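Local coordinates for urea carboxylase (Thermus thermophilus, PDB 3OEP), which is of unknown function but resembles a fused KipI-KipA pair with cyclophilin-like domains, and possibly has a nucleotide-binding or hydrolase role, at residues 103-115 and 123-135. Residues are numbered along the deposited sequence; the frame is centred on the assembly and turned at random.
Sequences VKALHQKPLYRVY and FPFLAEVEPALRL
The Y112 ring turns one edge to the A127 carbonyl carbon and the V129 backbone N, its CE2 3.6 Å from E128 O, while P110 CB sits over the centre of one face. In its plane Y112 OH bonds H107 O, and a water joins that hydroxyl to L106 O and E130 N. R113 CD lies over the rim of one face of the Y115 ring; A127 O comes at the edge, and A127 CB touches CE1 obliquely at 3.7 Å. Strands 112-117 and 124-127 form an antiparallel beta hairpin in the cyclophilin-like domain. R113 and A127 are a hydrogen-bonded pair: R113 N reaches A127 O at 2.9 Å, and A127 N returns to R113 O at 3.1 Å; Y115 N also bonds F125 O. At the non-hydrogen-bonded pair, V114 CG2 presses on L126 CD2 at a tight 3.4 Å. Past the strands, the chain brings L133 against helix 100-108. L133 holds CG opposite its backbone N (chi1 -176°), which carries CD2 to H107 N and CD1 to V103 CG1, and V92 and L96 of helix 89-96 pack against it too. E130 bends at chi2 (-69°), laying CG by L106 O and OE2 3.6 Å from P110 CG; its OE1 makes a long salt bridge to K109 NZ, 3.8 Å. Were E130 an alanine, K109 would probably lose this charge partner and a gap would open beside P110 CG. L106 CD1 meets A132 CB at 3.7 Å.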
ATOM      1  N   VAL A 103     -23.872  25.606   8.552  1.00 15.25           N
ATOM      2  CA  VAL A 103     -22.896  24.619   8.082  1.00 13.94           C
ATOM      3  C   VAL A 103     -23.185  23.229   8.655  1.00 12.64           C
ATOM      4  O   VAL A 103     -23.223  22.236   7.923  1.00 12.67           O
ATOM      5  CB  VAL A 103     -21.447  25.013   8.431  1.00 15.13           C
ATOM      6  CG1 VAL A 103     -20.492  23.844   8.147  1.00 15.33           C
ATOM      7  CG2 VAL A 103     -21.038  26.244   7.647  1.00 14.64           C
ATOM      8  N   LYS A 104     -23.382  23.160   9.966  1.00 13.28           N
ATOM      9  CA  LYS A 104     -23.692  21.887  10.617  1.00 14.35           C
ATOM     10  C   LYS A 104     -24.950  21.247  10.046  1.00 13.25           C
ATOM     11  O   LYS A 104     -24.979  20.045   9.773  1.00 14.01           O
ATOM     12  CB  LYS A 104     -23.888  22.081  12.114  1.00 14.31           C
ATOM     13  CG  LYS A 104     -22.671  22.534  12.882  1.00 17.36           C
ATOM     14  CD  LYS A 104     -23.055  22.574  14.362  1.00 24.21           C
ATOM     15  CE  LYS A 104     -22.198  23.480  15.191  1.00 29.08           C
ATOM     16  NZ  LYS A 104     -22.773  23.501  16.564  1.00 28.57           N
ATOM     17  N   ALA A 105     -25.992  22.043   9.870  1.00 13.91           N
ATOM     18  CA  ALA A 105     -27.258  21.529   9.351  1.00 14.96           C
ATOM     19  C   ALA A 105     -27.120  21.018   7.918  1.00 14.04           C
ATOM     20  O   ALA A 105     -27.625  19.935   7.587  1.00 13.73           O
ATOM     21  CB  ALA A 105     -28.346  22.593   9.446  1.00 15.27           C
ATOM     22  N   LEU A 106     -26.428  21.781   7.073  1.00 14.39           N
ATOM     23  CA  LEU A 106     -26.172  21.360   5.693  1.00 13.19           C
ATOM     24  C   LEU A 106     -25.388  20.057   5.646  1.00 13.81           C
ATOM     25  O   LEU A 106     -25.696  19.172   4.848  1.00 13.78           O
ATOM     26  CB  LEU A 106     -25.427  22.450   4.906  1.00 13.65           C
ATOM     27  CG  LEU A 106     -26.278  23.631   4.434  1.00 17.13           C
ATOM     28  CD1 LEU A 106     -25.399  24.810   4.021  1.00 17.41           C
ATOM     29  CD2 LEU A 106     -27.203  23.235   3.285  1.00 17.66           C
ATOM     30  N   HIS A 107     -24.382  19.928   6.503  1.00 12.43           N
ATOM     31  CA  HIS A 107     -23.583  18.708   6.516  1.00 10.61           C
ATOM     32  C   HIS A 107     -24.408  17.466   6.868  1.00 12.87           C
ATOM     33  O   HIS A 107     -24.193  16.400   6.300  1.00 12.09           O
ATOM     34  CB  HIS A 107     -22.379  18.810   7.450  1.00 11.40           C
ATOM     35  CG  HIS A 107     -21.423  17.672   7.287  1.00 10.20           C
ATOM     36  ND1 HIS A 107     -21.300  16.653   8.210  1.00 11.42           N
ATOM     37  CD2 HIS A 107     -20.604  17.347   6.259  1.00 14.21           C
ATOM     38  CE1 HIS A 107     -20.413  15.774   7.773  1.00 12.57           C
ATOM     39  NE2 HIS A 107     -19.981  16.170   6.589  1.00 13.58           N
ATOM     40  N   GLN A 108     -25.356  17.614   7.791  1.00 13.59           N
ATOM     41  CA  GLN A 108     -26.194  16.496   8.228  1.00 13.11           C
ATOM     42  C   GLN A 108     -27.359  16.191   7.292  1.00 13.44           C
ATOM     43  O   GLN A 108     -27.981  15.148   7.422  1.00 15.77           O
ATOM     44  CB  GLN A 108     -26.778  16.779   9.606  1.00 14.11           C
ATOM     45  CG  GLN A 108     -25.754  16.858  10.709  1.00 13.51           C
ATOM     46  CD  GLN A 108     -26.337  17.410  11.976  1.00 13.71           C
ATOM     47  OE1 GLN A 108     -26.998  16.697  12.735  1.00 16.77           O
ATOM     48  NE2 GLN A 108     -26.096  18.693  12.228  1.00 15.43           N
ATOM     49  N   LYS A 109     -27.669  17.100   6.373  1.00 14.40           N
ATOM     50  CA  LYS A 109     -28.884  16.963   5.556  1.00 15.18           C
ATOM     51  C   LYS A 109     -28.928  15.738   4.618  1.00 14.84           C
ATOM     52  O   LYS A 109     -29.919  15.012   4.616  1.00 17.07           O
ATOM     53  CB  LYS A 109     -29.167  18.256   4.780  1.00 17.05           C
ATOM     54  CG  LYS A 109     -30.531  18.296   4.117  1.00 21.28           C
ATOM     55  CD  LYS A 109     -30.837  19.690   3.583  1.00 24.79           C
ATOM     56  CE  LYS A 109     -32.215  19.760   2.927  1.00 32.31           C
ATOM     57  NZ  LYS A 109     -32.222  19.154   1.565  1.00 36.97           N
ATOM     58  N   PRO A 110     -27.871  15.500   3.817  1.00 13.97           N
ATOM     59  CA  PRO A 110     -27.985  14.416   2.841  1.00 14.35           C
ATOM     60  C   PRO A 110     -27.980  13.006   3.417  1.00 14.80           C
ATOM     61  O   PRO A 110     -27.454  12.769   4.503  1.00 15.92           O
ATOM     62  CB  PRO A 110     -26.732  14.589   1.959  1.00 14.73           C
ATOM     63  CG  PRO A 110     -26.242  15.947   2.222  1.00 14.87           C
ATOM     64  CD  PRO A 110     -26.610  16.243   3.647  1.00 13.57           C
ATOM     65  N   LEU A 111     -28.566  12.079   2.670  1.00 15.69           N
ATOM     66  CA  LEU A 111     -28.268  10.668   2.850  1.00 15.32           C
ATOM     67  C   LEU A 111     -27.115  10.387   1.897  1.00 16.12           C
ATOM     68  O   LEU A 111     -27.311  10.289   0.683  1.00 16.34           O
ATOM     69  CB  LEU A 111     -29.478   9.796   2.526  1.00 17.67           C
ATOM     70  CG  LEU A 111     -29.238   8.295   2.714  1.00 19.80           C
ATOM     71  CD1 LEU A 111     -28.846   7.979   4.154  1.00 20.22           C
ATOM     72  CD2 LEU A 111     -30.482   7.514   2.306  1.00 23.21           C
ATOM     73  N   TYR A 112     -25.909  10.305   2.444  1.00 14.33           N
ATOM     74  CA  TYR A 112     -24.710  10.133   1.630  1.00 14.41           C
ATOM     75  C   TYR A 112     -24.552   8.695   1.177  1.00 14.22           C
ATOM     76  O   TYR A 112     -25.123   7.782   1.764  1.00 14.47           O
ATOM     77  CB  TYR A 112     -23.469  10.507   2.420  1.00 13.08           C
ATOM     78  CG  TYR A 112     -23.373  11.963   2.814  1.00 12.46           C
ATOM     79  CD1 TYR A 112     -23.829  12.397   4.048  1.00 14.68           C
ATOM     80  CD2 TYR A 112     -22.817  12.901   1.954  1.00 11.74           C
ATOM     81  CE1 TYR A 112     -23.731  13.733   4.417  1.00 11.78           C
ATOM     82  CE2 TYR A 112     -22.706  14.232   2.316  1.00 11.14           C
ATOM     83  CZ  TYR A 112     -23.163  14.643   3.552  1.00 12.18           C
ATOM     84  OH  TYR A 112     -23.056  15.966   3.925  1.00 14.16           O
ATOM     85  N   ARG A 113     -23.760   8.516   0.130  1.00 14.40           N
ATOM     86  CA  ARG A 113     -23.363   7.210  -0.355  1.00 14.51           C
ATOM     87  C   ARG A 113     -21.841   7.127  -0.344  1.00 13.81           C
ATOM     88  O   ARG A 113     -21.162   8.093  -0.705  1.00 14.42           O
ATOM     89  CB  ARG A 113     -23.883   7.022  -1.779  1.00 15.88           C
ATOM     90  CG  ARG A 113     -23.500   5.722  -2.436  1.00 19.58           C
ATOM     91  CD  ARG A 113     -23.984   5.698  -3.881  1.00 23.72           C
ATOM     92  NE  ARG A 113     -23.517   4.494  -4.554  1.00 26.34           N
ATOM     93  CZ  ARG A 113     -24.167   3.333  -4.583  1.00 31.11           C
ATOM     94  NH1 ARG A 113     -25.354   3.190  -3.996  1.00 31.29           N
ATOM     95  NH2 ARG A 113     -23.622   2.302  -5.221  1.00 33.43           N
ATOM     96  N   VAL A 114     -21.310   5.979   0.066  1.00 13.23           N
ATOM     97  CA  VAL A 114     -19.881   5.708  -0.026  1.00 13.02           C
ATOM     98  C   VAL A 114     -19.541   5.346  -1.471  1.00 13.88           C
ATOM     99  O   VAL A 114     -19.847   4.242  -1.924  1.00 15.47           O
ATOM    100  CB  VAL A 114     -19.443   4.547   0.900  1.00 14.53           C
ATOM    101  CG1 VAL A 114     -17.945   4.283   0.749  1.00 15.94           C
ATOM    102  CG2 VAL A 114     -19.802   4.858   2.357  1.00 16.30           C
ATOM    103  N   TYR A 115     -18.923   6.280  -2.189  1.00 12.03           N
ATOM    104  CA  TYR A 115     -18.539   6.070  -3.588  1.00 13.94           C
ATOM    105  C   TYR A 115     -17.176   5.394  -3.752  1.00 15.99           C
ATOM    106  O   TYR A 115     -16.898   4.794  -4.786  1.00 16.09           O
ATOM    107  CB  TYR A 115     -18.530   7.401  -4.338  1.00 12.01           C
ATOM    108  CG  TYR A 115     -19.902   7.826  -4.785  1.00 13.41           C
ATOM    109  CD1 TYR A 115     -20.745   8.523  -3.932  1.00 14.90           C
ATOM    110  CD2 TYR A 115     -20.365   7.503  -6.053  1.00 15.56           C
ATOM    111  CE1 TYR A 115     -22.010   8.909  -4.340  1.00 14.99           C
ATOM    112  CE2 TYR A 115     -21.638   7.890  -6.472  1.00 17.35           C
ATOM    113  CZ  TYR A 115     -22.450   8.590  -5.605  1.00 19.14           C
ATOM    114  OH  TYR A 115     -23.713   8.974  -6.003  1.00 21.98           O
ATOM    115  N   PHE A 123     -11.033   4.603   4.878  1.00 14.01           N
ATOM    116  CA  PHE A 123     -11.399   6.013   4.609  1.00 13.18           C
ATOM    117  C   PHE A 123     -12.518   6.083   3.569  1.00 13.81           C
ATOM    118  O   PHE A 123     -12.293   5.722   2.415  1.00 13.89           O
ATOM    119  CB  PHE A 123     -10.164   6.745   4.066  1.00 12.14           C
ATOM    120  CG  PHE A 123     -10.248   8.261   4.091  1.00 16.54           C
ATOM    121  CD1 PHE A 123     -11.356   8.943   3.612  1.00 24.61           C
ATOM    122  CD2 PHE A 123      -9.166   9.002   4.541  1.00 24.48           C
ATOM    123  CE1 PHE A 123     -11.400  10.338   3.629  1.00 25.85           C
ATOM    124  CE2 PHE A 123      -9.204  10.391   4.554  1.00 25.64           C
ATOM    125  CZ  PHE A 123     -10.326  11.057   4.105  1.00 20.86           C
ATOM    126  N   PRO A 124     -13.711   6.569   3.957  1.00 13.10           N
ATOM    127  CA  PRO A 124     -14.808   6.658   2.998  1.00 12.34           C
ATOM    128  C   PRO A 124     -14.822   7.981   2.259  1.00 13.67           C
ATOM    129  O   PRO A 124     -14.638   9.032   2.871  1.00 14.99           O
ATOM    130  CB  PRO A 124     -16.042   6.563   3.884  1.00 14.30           C
ATOM    131  CG  PRO A 124     -15.622   7.256   5.151  1.00 14.34           C
ATOM    132  CD  PRO A 124     -14.144   6.966   5.310  1.00 13.13           C
ATOM    133  N   PHE A 125     -15.026   7.920   0.947  1.00 13.02           N
ATOM    134  CA  PHE A 125     -15.328   9.107   0.166  1.00 13.44           C
ATOM    135  C   PHE A 125     -16.831   9.090  -0.062  1.00 11.84           C
ATOM    136  O   PHE A 125     -17.354   8.192  -0.719  1.00 12.14           O
ATOM    137  CB  PHE A 125     -14.577   9.115  -1.166  1.00 14.13           C
ATOM    138  CG  PHE A 125     -13.103   9.478  -1.054  1.00 18.58           C
ATOM    139  CD1 PHE A 125     -12.560  10.017   0.114  1.00 25.11           C
ATOM    140  CD2 PHE A 125     -12.271   9.320  -2.145  1.00 23.46           C
ATOM    141  CE1 PHE A 125     -11.210  10.347   0.187  1.00 23.25           C
ATOM    142  CE2 PHE A 125     -10.930   9.650  -2.074  1.00 24.25           C
ATOM    143  CZ  PHE A 125     -10.400  10.161  -0.915  1.00 23.76           C
ATOM    144  N   LEU A 126     -17.509  10.076   0.521  1.00 11.39           N
ATOM    145  CA  LEU A 126     -18.963  10.168   0.524  1.00 10.81           C
ATOM    146  C   LEU A 126     -19.447  11.337  -0.328  1.00 10.99           C
ATOM    147  O   LEU A 126     -18.807  12.381  -0.368  1.00 13.22           O
ATOM    148  CB  LEU A 126     -19.438  10.384   1.956  1.00 12.86           C
ATOM    149  CG  LEU A 126     -19.065   9.306   2.970  1.00 14.80           C
ATOM    150  CD1 LEU A 126     -18.893   9.909   4.363  1.00 23.92           C
ATOM    151  CD2 LEU A 126     -20.118   8.237   2.976  1.00 20.15           C
ATOM    152  N   ALA A 127     -20.585  11.158  -0.991  1.00 11.41           N
ATOM    153  CA  ALA A 127     -21.214  12.236  -1.762  1.00 12.44           C
ATOM    154  C   ALA A 127     -22.726  12.036  -1.672  1.00 12.82           C
ATOM    155  O   ALA A 127     -23.157  10.916  -1.394  1.00 12.29           O
ATOM    156  CB  ALA A 127     -20.736  12.203  -3.227  1.00 12.66           C
ATOM    157  N   GLU A 128     -23.555  13.065  -1.891  1.00 13.69           N
ATOM    158  CA  GLU A 128     -23.170  14.425  -2.293  1.00 13.71           C
ATOM    159  C   GLU A 128     -23.347  15.456  -1.182  1.00 12.97           C
ATOM    160  O   GLU A 128     -24.418  15.558  -0.569  1.00 15.46           O
ATOM    161  CB  GLU A 128     -24.055  14.895  -3.457  1.00 16.61           C
ATOM    162  CG  GLU A 128     -23.944  14.074  -4.729  1.00 19.37           C
ATOM    163  CD  GLU A 128     -24.932  14.500  -5.815  1.00 29.44           C
ATOM    164  OE1 GLU A 128     -25.801  15.376  -5.572  1.00 26.39           O
ATOM    165  OE2 GLU A 128     -24.847  13.935  -6.922  1.00 31.98           O
ATOM    166  N   VAL A 129     -22.316  16.267  -0.977  1.00 12.79           N
ATOM    167  CA  VAL A 129     -22.413  17.462  -0.140  1.00 13.81           C
ATOM    168  C   VAL A 129     -23.396  18.451  -0.781  1.00 13.92           C
ATOM    169  O   VAL A 129     -23.388  18.657  -2.003  1.00 14.06           O
ATOM    170  CB  VAL A 129     -21.012  18.122   0.037  1.00 13.85           C
ATOM    171  CG1 VAL A 129     -21.105  19.487   0.713  1.00 11.80           C
ATOM    172  CG2 VAL A 129     -20.090  17.210   0.828  1.00 12.95           C
ATOM    173  N   GLU A 130     -24.261  19.040   0.045  1.00 14.54           N
ATOM    174  CA  GLU A 130     -25.216  20.048  -0.422  1.00 15.85           C
ATOM    175  C   GLU A 130     -24.488  21.161  -1.172  1.00 14.72           C
ATOM    176  O   GLU A 130     -23.417  21.576  -0.758  1.00 15.49           O
ATOM    177  CB  GLU A 130     -25.975  20.665   0.756  1.00 16.46           C
ATOM    178  CG  GLU A 130     -26.965  19.730   1.438  1.00 19.94           C
ATOM    179  CD  GLU A 130     -28.160  19.392   0.563  1.00 26.84           C
ATOM    180  OE1 GLU A 130     -28.863  20.324   0.123  1.00 30.59           O
ATOM    181  OE2 GLU A 130     -28.404  18.191   0.327  1.00 31.99           O
ATOM    182  N   PRO A 131     -25.073  21.655  -2.280  1.00 16.82           N
ATOM    183  CA  PRO A 131     -24.429  22.727  -3.043  1.00 17.09           C
ATOM    184  C   PRO A 131     -23.895  23.897  -2.207  1.00 17.29           C
ATOM    185  O   PRO A 131     -22.771  24.349  -2.438  1.00 16.65           O
ATOM    186  CB  PRO A 131     -25.547  23.195  -3.975  1.00 19.79           C
ATOM    187  CG  PRO A 131     -26.339  21.953  -4.225  1.00 19.96           C
ATOM    188  CD  PRO A 131     -26.327  21.210  -2.921  1.00 19.11           C
ATOM    189  N   ALA A 132     -24.678  24.356  -1.234  1.00 16.20           N
ATOM    190  CA  ALA A 132     -24.292  25.498  -0.398  1.00 15.37           C
ATOM    191  C   ALA A 132     -23.059  25.247   0.467  1.00 14.96           C
ATOM    192  O   ALA A 132     -22.440  26.199   0.929  1.00 15.94           O
ATOM    193  CB  ALA A 132     -25.469  25.933   0.486  1.00 16.82           C
ATOM    194  N   LEU A 133     -22.706  23.977   0.683  1.00 13.64           N
ATOM    195  CA  LEU A 133     -21.564  23.611   1.527  1.00 13.74           C
ATOM    196  C   LEU A 133     -20.326  23.210   0.714  1.00 13.56           C
ATOM    197  O   LEU A 133     -19.305  22.825   1.277  1.00 14.84           O
ATOM    198  CB  LEU A 133     -21.975  22.494   2.494  1.00 14.37           C
ATOM    199  CG  LEU A 133     -20.970  22.021   3.548  1.00 14.69           C
ATOM    200  CD1 LEU A 133     -20.365  23.185   4.336  1.00 15.09           C
ATOM    201  CD2 LEU A 133     -21.632  21.011   4.494  1.00 12.31           C
ATOM    202  N   ARG A 134     -20.396  23.339  -0.609  1.00 13.67           N
ATOM    203  CA  ARG A 134     -19.272  22.934  -1.458  1.00 14.08           C
ATOM    204  C   ARG A 134     -18.188  24.003  -1.521  1.00 16.53           C
ATOM    205  O   ARG A 134     -18.437  25.130  -1.947  1.00 16.99           O
ATOM    206  CB  ARG A 134     -19.762  22.592  -2.865  1.00 15.00           C
ATOM    207  CG  ARG A 134     -20.700  21.414  -2.862  1.00 15.43           C
ATOM    208  CD  ARG A 134     -21.154  21.021  -4.248  1.00 16.07           C
ATOM    209  NE  ARG A 134     -22.247  20.060  -4.166  1.00 15.34           N
ATOM    210  CZ  ARG A 134     -22.968  19.632  -5.195  1.00 21.32           C
ATOM    211  NH1 ARG A 134     -22.713  20.068  -6.429  1.00 23.48           N
ATOM    212  NH2 ARG A 134     -23.950  18.761  -4.987  1.00 19.75           N
ATOM    213  N   LEU A 135     -16.980  23.647  -1.098  1.00 16.73           N
ATOM    214  CA  LEU A 135     -15.852  24.553  -1.251  1.00 19.56           C
ATOM    215  C   LEU A 135     -14.558  23.781  -1.465  1.00 19.34           C
ATOM    216  O   LEU A 135     -14.440  22.631  -1.030  1.00 18.61           O
ATOM    217  CB  LEU A 135     -15.746  25.517  -0.067  1.00 22.60           C
ATOM    218  CG  LEU A 135     -14.937  25.116   1.154  1.00 23.52           C
ATOM    219  CD1 LEU A 135     -14.813  26.288   2.141  1.00 19.85           C
ATOM    220  CD2 LEU A 135     -15.587  23.906   1.811  1.00 25.15           C
TER
HETATM  221  O   HOH W   1     -23.863  18.445   2.863  1.00  9.74           O
HETATM  222  O   HOH W   2     -26.267  12.254  -1.551  1.00 18.23           O
HETATM  223  O   HOH W   3     -25.311  10.189  -3.579  1.00 27.33           O
HETATM  224  O   HOH W   4     -24.616  11.306  -7.162  1.00 34.31           O